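Local coordinates for oligopeptide-binding protein oppA (Lactococcus lactis, PDB 3DRF) that binds extracellular oligopeptides as the receptor subunit of the OppABCDF ABC transporter, closing around them like a Venus fly-trap, at residues I302-G310 with K533-F541; S359-S370 with R519-M530. All blocks are in the same frame, centred on the assembly; numbering follows the deposited sequence.

How the contacts relate
Followed from the N terminus, the chain reaches the first of the four segments in strand 292-307, whose last residues and those just after them make up 302-310. It passes helices 330-339 and 342-349 and strand 354-356, then enters the loop 359-370. Some 149 residues later this loop meets helix 516-533, which closes contact 2. The helix runs almost directly into strand 536-549, and 533-541 returns to 302-310 as contact 1, spanning 223 residues. Contact 2 therefore nests within contact 1, with centres about 15 Å apart. The two also touch: F541 CE1 lies 3.3 Å from S359 O. Contact 1 joins two strands of the mixed sheet; contact 2 joins the loop to the helix that leads into one of them.

Contact 1 of 2, residues I302-G310 with K533-F541; sequences ISLMYYNLG and KAYVIPTNF
M305 and I537 form an antiparallel hydrogen-bonded pair: M305 N reaches I537 O at 2.8 Å and I537 N reaches M305 O at 2.9 Å. The M305 and I537 side chains lie side by side on one face of the sheet, and M305 can be followed outward. CB lies 3.9 Å from I537 O; CG, set anti to the backbone N (chi1 -178°), and SD carry the chain on until the bend at chi3 (64°) returns CE to I537 CG1 at 3.7 Å. That same CG1 also meets the Y307 hydroxyl, while the edge of the Y307 ring takes A534 O in its plane, 3.2 Å from CD2. The other face holds V536, whose CG1 packs at 3.6 Å against CD1 of Y306; the Y306 hydroxyl bonds to W473 on the adjoining strand. Past V536, water 2 bridges the carbonyls of Y307 and Y535. At the other end, S303 O accepts from T539 N at 2.8 Å, S303 N donates to N540 O, and S303 OG accepts from N540 N. T539 and N540 opposite the single S303 make a classic beta bulge, here interrupting an antiparallel pairing inside the mixed sheet of this solute-binding protein.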
loop_
_atom_site.group_PDB
_atom_site.type_symbol
_atom_site.label_atom_id
_atom_site.label_comp_id
_atom_site.label_asym_id
_atom_site.label_seq_id
_atom_site.Cartn_x
_atom_site.Cartn_y
_atom_site.Cartn_z
ATOM N N ILE A 302 6.292 5.267 -1.113
ATOM C CA ILE A 302 7.293 5.565 -0.089
ATOM C C ILE A 302 7.855 4.254 0.377
ATOM O O ILE A 302 7.152 3.261 0.567
ATOM C CB ILE A 302 6.676 6.366 1.131
ATOM C CG1 ILE A 302 7.712 6.801 2.183
ATOM C CG2 ILE A 302 5.556 5.589 1.884
ATOM C CD1 ILE A 302 8.683 7.774 1.658
ATOM N N SER A 303 9.164 4.253 0.566
ATOM C CA SER A 303 9.838 3.225 1.386
ATOM C C SER A 303 10.347 3.843 2.701
ATOM O O SER A 303 10.661 4.968 2.742
ATOM C CB SER A 303 10.941 2.465 0.650
ATOM O OG SER A 303 11.991 3.382 0.281
ATOM N N LEU A 304 10.412 3.005 3.719
ATOM C CA LEU A 304 10.711 3.454 5.070
ATOM C C LEU A 304 11.207 2.310 5.912
ATOM O O LEU A 304 10.921 1.198 5.695
ATOM C CB LEU A 304 9.488 4.157 5.727
ATOM C CG LEU A 304 8.356 3.213 6.131
ATOM C CD1 LEU A 304 7.384 4.047 6.982
ATOM C CD2 LEU A 304 7.604 2.594 4.889
ATOM N N MET A 305 12.033 2.690 6.858
ATOM C CA MET A 305 12.535 1.762 7.830
ATOM C C MET A 305 11.671 1.834 9.119
ATOM O O MET A 305 11.430 2.868 9.673
ATOM C CB MET A 305 13.999 2.162 8.143
ATOM C CG MET A 305 14.700 1.213 9.158
ATOM S SD MET A 305 16.529 1.429 9.191
ATOM C CE MET A 305 16.650 3.150 9.795
ATOM N N TYR A 306 11.222 0.679 9.576
ATOM C CA TYR A 306 10.387 0.525 10.769
ATOM C C TYR A 306 11.180 0.005 11.950
ATOM O O TYR A 306 12.022 -0.857 11.787
ATOM C CB TYR A 306 9.306 -0.552 10.514
ATOM C CG TYR A 306 8.139 -0.085 9.645
ATOM C CD1 TYR A 306 6.958 0.450 10.221
ATOM C CD2 TYR A 306 8.194 -0.155 8.275
ATOM C CE1 TYR A 306 5.875 0.864 9.456
ATOM C CE2 TYR A 306 7.102 0.251 7.500
ATOM C CZ TYR A 306 5.970 0.750 8.098
ATOM O OH TYR A 306 4.939 1.170 7.282
ATOM N N TYR A 307 10.812 0.484 13.132
ATOM C CA TYR A 307 11.297 -0.070 14.418
ATOM C C TYR A 307 10.129 -0.779 15.132
ATOM O O TYR A 307 9.048 -0.245 15.210
ATOM C CB TYR A 307 11.833 1.061 15.274
ATOM C CG TYR A 307 13.035 1.801 14.677
ATOM C CD1 TYR A 307 14.158 1.118 14.183
ATOM C CD2 TYR A 307 13.017 3.191 14.603
ATOM C CE1 TYR A 307 15.246 1.806 13.671
ATOM C CE2 TYR A 307 14.109 3.908 14.105
ATOM C CZ TYR A 307 15.208 3.185 13.644
ATOM O OH TYR A 307 16.299 3.853 13.175
ATOM N N ASN A 308 10.422 -1.919 15.735
ATOM C CA ASN A 308 9.393 -2.699 16.416
ATOM C C ASN A 308 9.315 -2.226 17.867
ATOM O O ASN A 308 10.202 -2.459 18.654
ATOM C CB ASN A 308 9.756 -4.190 16.324
ATOM C CG ASN A 308 8.620 -5.092 16.778
ATOM O OD1 ASN A 308 7.530 -4.683 16.973
ATOM N ND2 ASN A 308 8.928 -6.359 16.924
ATOM N N LEU A 309 8.202 -1.572 18.200
ATOM C CA LEU A 309 8.048 -0.884 19.488
ATOM C C LEU A 309 6.854 -1.336 20.313
ATOM O O LEU A 309 6.592 -0.795 21.312
ATOM C CB LEU A 309 7.909 0.630 19.226
ATOM C CG LEU A 309 9.120 1.247 18.494
ATOM C CD1 LEU A 309 8.771 2.733 18.171
ATOM C CD2 LEU A 309 10.447 1.198 19.282
ATOM N N GLY A 310 6.126 -2.324 19.843
ATOM C CA GLY A 310 4.956 -2.770 20.581
ATOM C C GLY A 310 4.281 -3.994 19.984
ATOM O O GLY A 310 4.879 -4.787 19.352
ATOM N N LYS A 533 10.358 12.020 16.284
ATOM C CA LYS A 533 10.019 10.848 17.083
ATOM C C LYS A 533 10.802 9.623 16.567
ATOM O O LYS A 533 11.189 8.793 17.323
ATOM C CB LYS A 533 8.509 10.551 16.986
ATOM C CG LYS A 533 7.553 11.580 17.666
ATOM C CD LYS A 533 7.381 11.420 19.138
ATOM C CE LYS A 533 6.375 12.445 19.723
ATOM N NZ LYS A 533 6.053 12.055 21.219
ATOM N N ALA A 534 10.927 9.537 15.258
ATOM C CA ALA A 534 11.759 8.529 14.617
ATOM C C ALA A 534 11.291 7.105 14.964
ATOM O O ALA A 534 12.057 6.203 15.080
ATOM C CB ALA A 534 13.258 8.747 15.016
ATOM N N TYR A 535 9.975 6.947 15.037
ATOM C CA TYR A 535 9.404 5.605 15.107
ATOM C C TYR A 535 9.548 4.874 13.772
ATOM O O TYR A 535 9.622 3.692 13.772
ATOM C CB TYR A 535 7.922 5.695 15.481
ATOM C CG TYR A 535 7.617 6.351 16.844
ATOM C CD1 TYR A 535 8.388 6.119 17.976
ATOM C CD2 TYR A 535 6.525 7.206 16.992
ATOM C CE1 TYR A 535 8.058 6.701 19.203
ATOM C CE2 TYR A 535 6.208 7.783 18.214
ATOM C CZ TYR A 535 6.958 7.506 19.291
ATOM O OH TYR A 535 6.678 8.022 20.550
ATOM N N VAL A 536 9.600 5.658 12.692
ATOM C CA VAL A 536 9.954 5.151 11.360
ATOM C C VAL A 536 10.896 6.201 10.751
ATOM O O VAL A 536 10.877 7.338 11.146
ATOM C CB VAL A 536 8.693 4.945 10.473
ATOM C CG1 VAL A 536 7.744 3.888 11.104
ATOM C CG2 VAL A 536 7.960 6.291 10.238
ATOM N N ILE A 537 11.694 5.751 9.812
ATOM C CA ILE A 537 12.637 6.625 9.108
ATOM C C ILE A 537 12.321 6.530 7.584
ATOM O O ILE A 537 12.361 5.512 7.001
ATOM C CB ILE A 537 14.113 6.157 9.328
ATOM C CG1 ILE A 537 14.494 6.001 10.838
ATOM C CG2 ILE A 537 15.099 7.104 8.603
ATOM C CD1 ILE A 537 14.450 7.326 11.650
ATOM N N PRO A 538 12.035 7.687 6.969
ATOM C CA PRO A 538 11.734 7.668 5.519
ATOM C C PRO A 538 12.989 7.210 4.765
ATOM O O PRO A 538 14.062 7.603 5.102
ATOM C CB PRO A 538 11.432 9.130 5.180
ATOM C CG PRO A 538 11.076 9.773 6.523
ATOM C CD PRO A 538 11.935 9.060 7.528
ATOM N N THR A 539 12.831 6.435 3.735
ATOM C CA THR A 539 13.986 5.930 2.936
ATOM C C THR A 539 14.039 6.607 1.544
ATOM O O THR A 539 14.809 7.460 1.319
ATOM C CB THR A 539 13.973 4.374 2.894
ATOM O OG1 THR A 539 13.929 3.919 4.247
ATOM C CG2 THR A 539 15.265 3.863 2.222
ATOM N N ASN A 540 13.177 6.156 0.648
ATOM C CA ASN A 540 13.130 6.664 -0.754
ATOM C C ASN A 540 11.752 7.096 -1.301
ATOM O O ASN A 540 10.717 6.574 -0.955
ATOM C CB ASN A 540 13.653 5.607 -1.723
ATOM C CG ASN A 540 15.158 5.443 -1.679
ATOM O OD1 ASN A 540 15.644 4.359 -1.686
ATOM N ND2 ASN A 540 15.820 6.476 -1.656
ATOM N N PHE A 541 11.829 8.088 -2.180
ATOM C CA PHE A 541 10.822 8.388 -3.185
ATOM C C PHE A 541 11.331 7.780 -4.498
ATOM O O PHE A 541 12.494 7.517 -4.642
ATOM C CB PHE A 541 10.653 9.901 -3.359
ATOM C CG PHE A 541 10.287 10.672 -2.077
ATOM C CD1 PHE A 541 9.344 10.207 -1.142
ATOM C CD2 PHE A 541 10.839 11.881 -1.865
ATOM C CE1 PHE A 541 9.031 10.995 -0.016
ATOM C CE2 PHE A 541 10.502 12.625 -0.770
ATOM C CZ PHE A 541 9.613 12.167 0.143
HETATM O O HOH W 1 14.150 1.881 -0.617
HETATM O O HOH W 2 7.517 1.980 14.333
#

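Contact 2 of 2, residues S359-S370 with R519-M530; sequences SLIPPIFKQFTS and RKAAFVKYQEDM
F368 packs its ring against F523 as an offset stack, with centroids 4.7 Å apart and planes at 29°. F523 CD2 sits over one face of the F368 ring, while F368 CB lies over a face of F523, 4.1 Å from its centroid. K520 CA comes to the edge of the F368 ring. Q527, one helical turn beyond F523, makes the two stronger direct hydrogen bonds across the contact. Its CG stands anti to the carbonyl carbon (chi1 -69°) and the chain extends beyond it, bringing OE1 within 2.8 Å of S359 OG, which donates to it. On the other branch, NE2 donates to F368 O at 3.0 Å, in the carbonyl plane, and to F523 O from above that carbonyl's plane. I361 CG1 packs 3.7 Å from Q527 CG. A leucine in place of Q527 has no amide for F368 O or the S359 hydroxyl, and the loop would probably be held less firmly at both points. S359 OG also accepts from I361 N, an ST turn that probably helps orient this hydroxyl. The stack thus supplies much of the apolar packing, while one amide, donor and acceptor at once, grips the loop twice.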
loop_
_atom_site.group_PDB
_atom_site.type_symbol
_atom_site.label_atom_id
_atom_site.label_comp_id
_atom_site.label_asym_id
_atom_site.label_seq_id
_atom_site.Cartn_x
_atom_site.Cartn_y
_atom_site.Cartn_z
ATOM N N SER A 359 10.994 12.987 4.043
ATOM C CA SER A 359 9.740 12.819 4.823
ATOM C C SER A 359 8.898 11.688 4.226
ATOM O O SER A 359 9.266 11.092 3.289
ATOM C CB SER A 359 8.936 14.126 4.838
ATOM O OG SER A 359 8.122 14.176 3.693
ATOM N N LEU A 360 7.766 11.427 4.867
ATOM C CA LEU A 360 6.849 10.374 4.436
ATOM C C LEU A 360 5.836 10.763 3.350
ATOM O O LEU A 360 5.172 9.946 2.837
ATOM C CB LEU A 360 6.090 9.806 5.658
ATOM C CG LEU A 360 7.006 9.205 6.772
ATOM C CD1 LEU A 360 6.189 8.915 8.056
ATOM C CD2 LEU A 360 7.701 7.947 6.228
ATOM N N ILE A 361 5.805 12.023 3.001
ATOM C CA ILE A 361 4.847 12.510 1.975
ATOM C C ILE A 361 5.565 12.692 0.618
ATOM O O ILE A 361 6.416 13.533 0.505
ATOM C CB ILE A 361 4.186 13.842 2.393
ATOM C CG1 ILE A 361 3.467 13.728 3.782
ATOM C CG2 ILE A 361 3.211 14.280 1.294
ATOM C CD1 ILE A 361 2.250 12.741 3.809
ATOM N N PRO A 362 5.204 11.940 -0.384
ATOM C CA PRO A 362 6.001 11.945 -1.613
ATOM C C PRO A 362 5.674 13.119 -2.569
ATOM O O PRO A 362 4.678 13.711 -2.440
ATOM C CB PRO A 362 5.669 10.594 -2.278
ATOM C CG PRO A 362 4.297 10.311 -1.847
ATOM C CD PRO A 362 4.236 10.825 -0.384
ATOM N N PRO A 363 6.556 13.349 -3.520
ATOM C CA PRO A 363 6.457 14.514 -4.440
ATOM C C PRO A 363 5.199 14.580 -5.265
ATOM O O PRO A 363 4.786 15.634 -5.572
ATOM C CB PRO A 363 7.680 14.325 -5.387
ATOM C CG PRO A 363 8.710 13.596 -4.572
ATOM C CD PRO A 363 7.893 12.677 -3.610
ATOM N N ILE A 364 4.609 13.450 -5.601
ATOM C CA ILE A 364 3.335 13.478 -6.335
ATOM C C ILE A 364 2.260 14.350 -5.639
ATOM O O ILE A 364 1.473 14.959 -6.271
ATOM C CB ILE A 364 2.814 12.049 -6.638
ATOM C CG1 ILE A 364 1.627 12.133 -7.632
ATOM C CG2 ILE A 364 2.476 11.276 -5.343
ATOM C CD1 ILE A 364 1.351 10.899 -8.299
ATOM N N PHE A 365 2.295 14.401 -4.306
ATOM C CA PHE A 365 1.409 15.251 -3.501
ATOM C C PHE A 365 2.052 16.626 -3.252
ATOM O O PHE A 365 2.376 16.997 -2.203
ATOM C CB PHE A 365 1.033 14.559 -2.177
ATOM C CG PHE A 365 0.400 13.199 -2.355
ATOM C CD1 PHE A 365 -0.697 13.021 -3.171
ATOM C CD2 PHE A 365 0.881 12.123 -1.659
ATOM C CE1 PHE A 365 -1.260 11.815 -3.347
ATOM C CE2 PHE A 365 0.264 10.847 -1.806
ATOM C CZ PHE A 365 -0.796 10.713 -2.662
ATOM N N LYS A 366 2.229 17.338 -4.347
ATOM C CA LYS A 366 3.098 18.505 -4.396
ATOM C C LYS A 366 2.621 19.621 -3.484
ATOM O O LYS A 366 3.426 20.327 -2.960
ATOM C CB LYS A 366 3.177 19.019 -5.838
ATOM C CG LYS A 366 3.950 20.339 -5.985
ATOM C CD LYS A 366 3.819 20.899 -7.416
ATOM C CE LYS A 366 5.025 21.746 -7.875
ATOM N NZ LYS A 366 5.207 22.982 -7.133
ATOM N N GLN A 367 1.315 19.732 -3.299
ATOM C CA GLN A 367 0.693 20.737 -2.457
ATOM C C GLN A 367 1.084 20.578 -0.961
ATOM O O GLN A 367 0.955 21.485 -0.208
ATOM C CB GLN A 367 -0.863 20.704 -2.685
ATOM C CG GLN A 367 -1.445 20.754 -4.220
ATOM C CD GLN A 367 -2.943 20.227 -4.472
ATOM O OE1 GLN A 367 -3.442 19.412 -3.775
ATOM N NE2 GLN A 367 -3.571 20.720 -5.504
ATOM N N PHE A 368 1.485 19.375 -0.556
ATOM C CA PHE A 368 1.676 19.086 0.866
ATOM C C PHE A 368 3.132 18.769 1.293
ATOM O O PHE A 368 3.372 18.512 2.434
ATOM C CB PHE A 368 0.595 18.065 1.313
ATOM C CG PHE A 368 -0.822 18.582 1.171
ATOM C CD1 PHE A 368 -1.764 17.928 0.426
ATOM C CD2 PHE A 368 -1.200 19.755 1.780
ATOM C CE1 PHE A 368 -3.011 18.425 0.319
ATOM C CE2 PHE A 368 -2.438 20.260 1.667
ATOM C CZ PHE A 368 -3.373 19.597 0.949
ATOM N N THR A 369 4.089 18.902 0.363
ATOM C CA THR A 369 5.552 18.757 0.620
ATOM C C THR A 369 6.207 20.100 0.889
ATOM O O THR A 369 5.660 21.094 0.548
ATOM C CB THR A 369 6.300 18.062 -0.590
ATOM O OG1 THR A 369 6.246 18.891 -1.754
ATOM C CG2 THR A 369 5.671 16.744 -0.919
ATOM N N SER A 370 7.393 20.084 1.519
ATOM C CA SER A 370 8.133 21.320 1.829
ATOM C C SER A 370 9.627 21.027 1.843
ATOM O O SER A 370 10.070 20.172 2.522
ATOM C CB SER A 370 7.719 21.832 3.219
ATOM O OG SER A 370 8.428 23.002 3.542
ATOM N N ARG A 519 -4.371 22.939 6.449
ATOM C CA ARG A 519 -3.991 21.559 6.148
ATOM C C ARG A 519 -2.535 21.449 5.721
ATOM O O ARG A 519 -1.894 20.552 6.159
ATOM C CB ARG A 519 -4.953 20.986 5.104
ATOM C CG ARG A 519 -4.878 19.464 5.149
ATOM C CD ARG A 519 -5.891 18.852 4.134
ATOM N NE ARG A 519 -5.994 17.376 4.397
ATOM C CZ ARG A 519 -6.019 16.436 3.467
ATOM N NH1 ARG A 519 -6.003 16.725 2.197
ATOM N NH2 ARG A 519 -6.094 15.186 3.870
ATOM N N LYS A 520 -2.026 22.410 4.970
ATOM C CA LYS A 520 -0.597 22.395 4.639
ATOM C C LYS A 520 0.290 22.463 5.890
ATOM O O LYS A 520 1.192 21.711 6.008
ATOM C CB LYS A 520 -0.269 23.576 3.704
ATOM C CG LYS A 520 1.181 23.552 3.151
ATOM C CD LYS A 520 1.415 24.858 2.306
ATOM C CE LYS A 520 2.812 24.896 1.589
ATOM N NZ LYS A 520 2.690 24.234 0.306
ATOM N N ALA A 521 -0.015 23.366 6.808
ATOM C CA ALA A 521 0.739 23.459 8.075
ATOM C C ALA A 521 0.606 22.193 8.934
ATOM O O ALA A 521 1.560 21.810 9.556
ATOM C CB ALA A 521 0.324 24.739 8.866
ATOM N N ALA A 522 -0.567 21.584 8.924
ATOM C CA ALA A 522 -0.736 20.320 9.620
ATOM C C ALA A 522 0.111 19.212 8.994
ATOM O O ALA A 522 0.722 18.490 9.685
ATOM C CB ALA A 522 -2.216 19.978 9.600
ATOM N N PHE A 523 0.169 19.158 7.677
ATOM C CA PHE A 523 1.036 18.188 6.983
ATOM C C PHE A 523 2.519 18.437 7.296
ATOM O O PHE A 523 3.231 17.520 7.469
ATOM C CB PHE A 523 0.797 18.196 5.449
ATOM C CG PHE A 523 -0.184 17.126 4.975
ATOM C CD1 PHE A 523 0.105 15.774 5.052
ATOM C CD2 PHE A 523 -1.407 17.493 4.450
ATOM C CE1 PHE A 523 -0.783 14.809 4.620
ATOM C CE2 PHE A 523 -2.311 16.524 3.976
ATOM C CZ PHE A 523 -1.994 15.186 4.086
ATOM N N VAL A 524 2.936 19.692 7.350
ATOM C CA VAL A 524 4.351 19.994 7.669
ATOM C C VAL A 524 4.669 19.522 9.113
ATOM O O VAL A 524 5.671 18.941 9.348
ATOM C CB VAL A 524 4.654 21.513 7.496
ATOM C CG1 VAL A 524 6.003 21.872 8.158
ATOM C CG2 VAL A 524 4.688 21.876 6.020
ATOM N N LYS A 525 3.800 19.857 10.038
ATOM C CA LYS A 525 3.995 19.473 11.465
ATOM C C LYS A 525 4.100 17.958 11.627
ATOM O O LYS A 525 4.975 17.493 12.279
ATOM C CB LYS A 525 2.921 20.096 12.364
ATOM C CG LYS A 525 3.160 19.748 13.855
ATOM C CD LYS A 525 2.088 20.377 14.749
ATOM C CE LYS A 525 2.422 20.299 16.238
ATOM N NZ LYS A 525 2.489 18.871 16.721
ATOM N N TYR A 526 3.199 17.238 10.979
ATOM C CA TYR A 526 3.238 15.780 10.935
ATOM C C TYR A 526 4.573 15.232 10.400
ATOM O O TYR A 526 5.140 14.350 10.962
ATOM C CB TYR A 526 2.099 15.311 10.026
ATOM C CG TYR A 526 2.141 13.823 9.692
ATOM C CD1 TYR A 526 1.983 12.842 10.681
ATOM C CD2 TYR A 526 2.338 13.400 8.380
ATOM C CE1 TYR A 526 2.020 11.469 10.327
ATOM C CE2 TYR A 526 2.380 12.065 8.046
ATOM C CZ TYR A 526 2.248 11.113 9.030
ATOM O OH TYR A 526 2.292 9.745 8.723
ATOM N N GLN A 527 5.022 15.781 9.285
ATOM C CA GLN A 527 6.299 15.346 8.704
ATOM C C GLN A 527 7.503 15.601 9.656
ATOM O O GLN A 527 8.324 14.774 9.845
ATOM C CB GLN A 527 6.542 16.035 7.348
ATOM C CG GLN A 527 5.566 15.554 6.195
ATOM C CD GLN A 527 5.643 16.471 4.957
ATOM O OE1 GLN A 527 6.556 16.398 4.192
ATOM N NE2 GLN A 527 4.673 17.267 4.787
ATOM N N GLU A 528 7.536 16.778 10.258
ATOM C CA GLU A 528 8.581 17.122 11.213
ATOM C C GLU A 528 8.480 16.233 12.445
ATOM O O GLU A 528 9.460 15.744 12.897
ATOM C CB GLU A 528 8.395 18.582 11.684
ATOM C CG GLU A 528 8.713 19.704 10.631
ATOM C CD GLU A 528 8.244 21.075 11.093
ATOM O OE1 GLU A 528 7.397 21.197 11.970
ATOM O OE2 GLU A 528 8.771 21.995 10.522
ATOM N N ASP A 529 7.277 16.019 12.960
ATOM C CA ASP A 529 7.120 15.257 14.208
ATOM C C ASP A 529 7.469 13.761 14.001
ATOM O O ASP A 529 8.070 13.175 14.833
ATOM C CB ASP A 529 5.687 15.388 14.804
ATOM C CG ASP A 529 5.403 16.773 15.345
ATOM O OD1 ASP A 529 6.300 17.576 15.528
ATOM O OD2 ASP A 529 4.218 16.986 15.573
ATOM N N MET A 530 7.122 13.206 12.867
ATOM C CA MET A 530 7.440 11.802 12.584
ATOM C C MET A 530 8.961 11.664 12.486
ATOM O O MET A 530 9.485 10.733 12.943
ATOM C CB MET A 530 6.807 11.385 11.249
ATOM C CG MET A 530 5.250 11.109 11.433
ATOM S SD MET A 530 4.895 9.563 12.460
ATOM C CE MET A 530 4.948 8.270 11.157
HETATM O O HOH W 3 8.345 12.586 7.930
HETATM O O HOH W 4 4.062 22.313 -1.284
HETATM O O HOH W 5 6.146 24.202 0.342
HETATM O O HOH W 6 8.261 17.475 2.167
#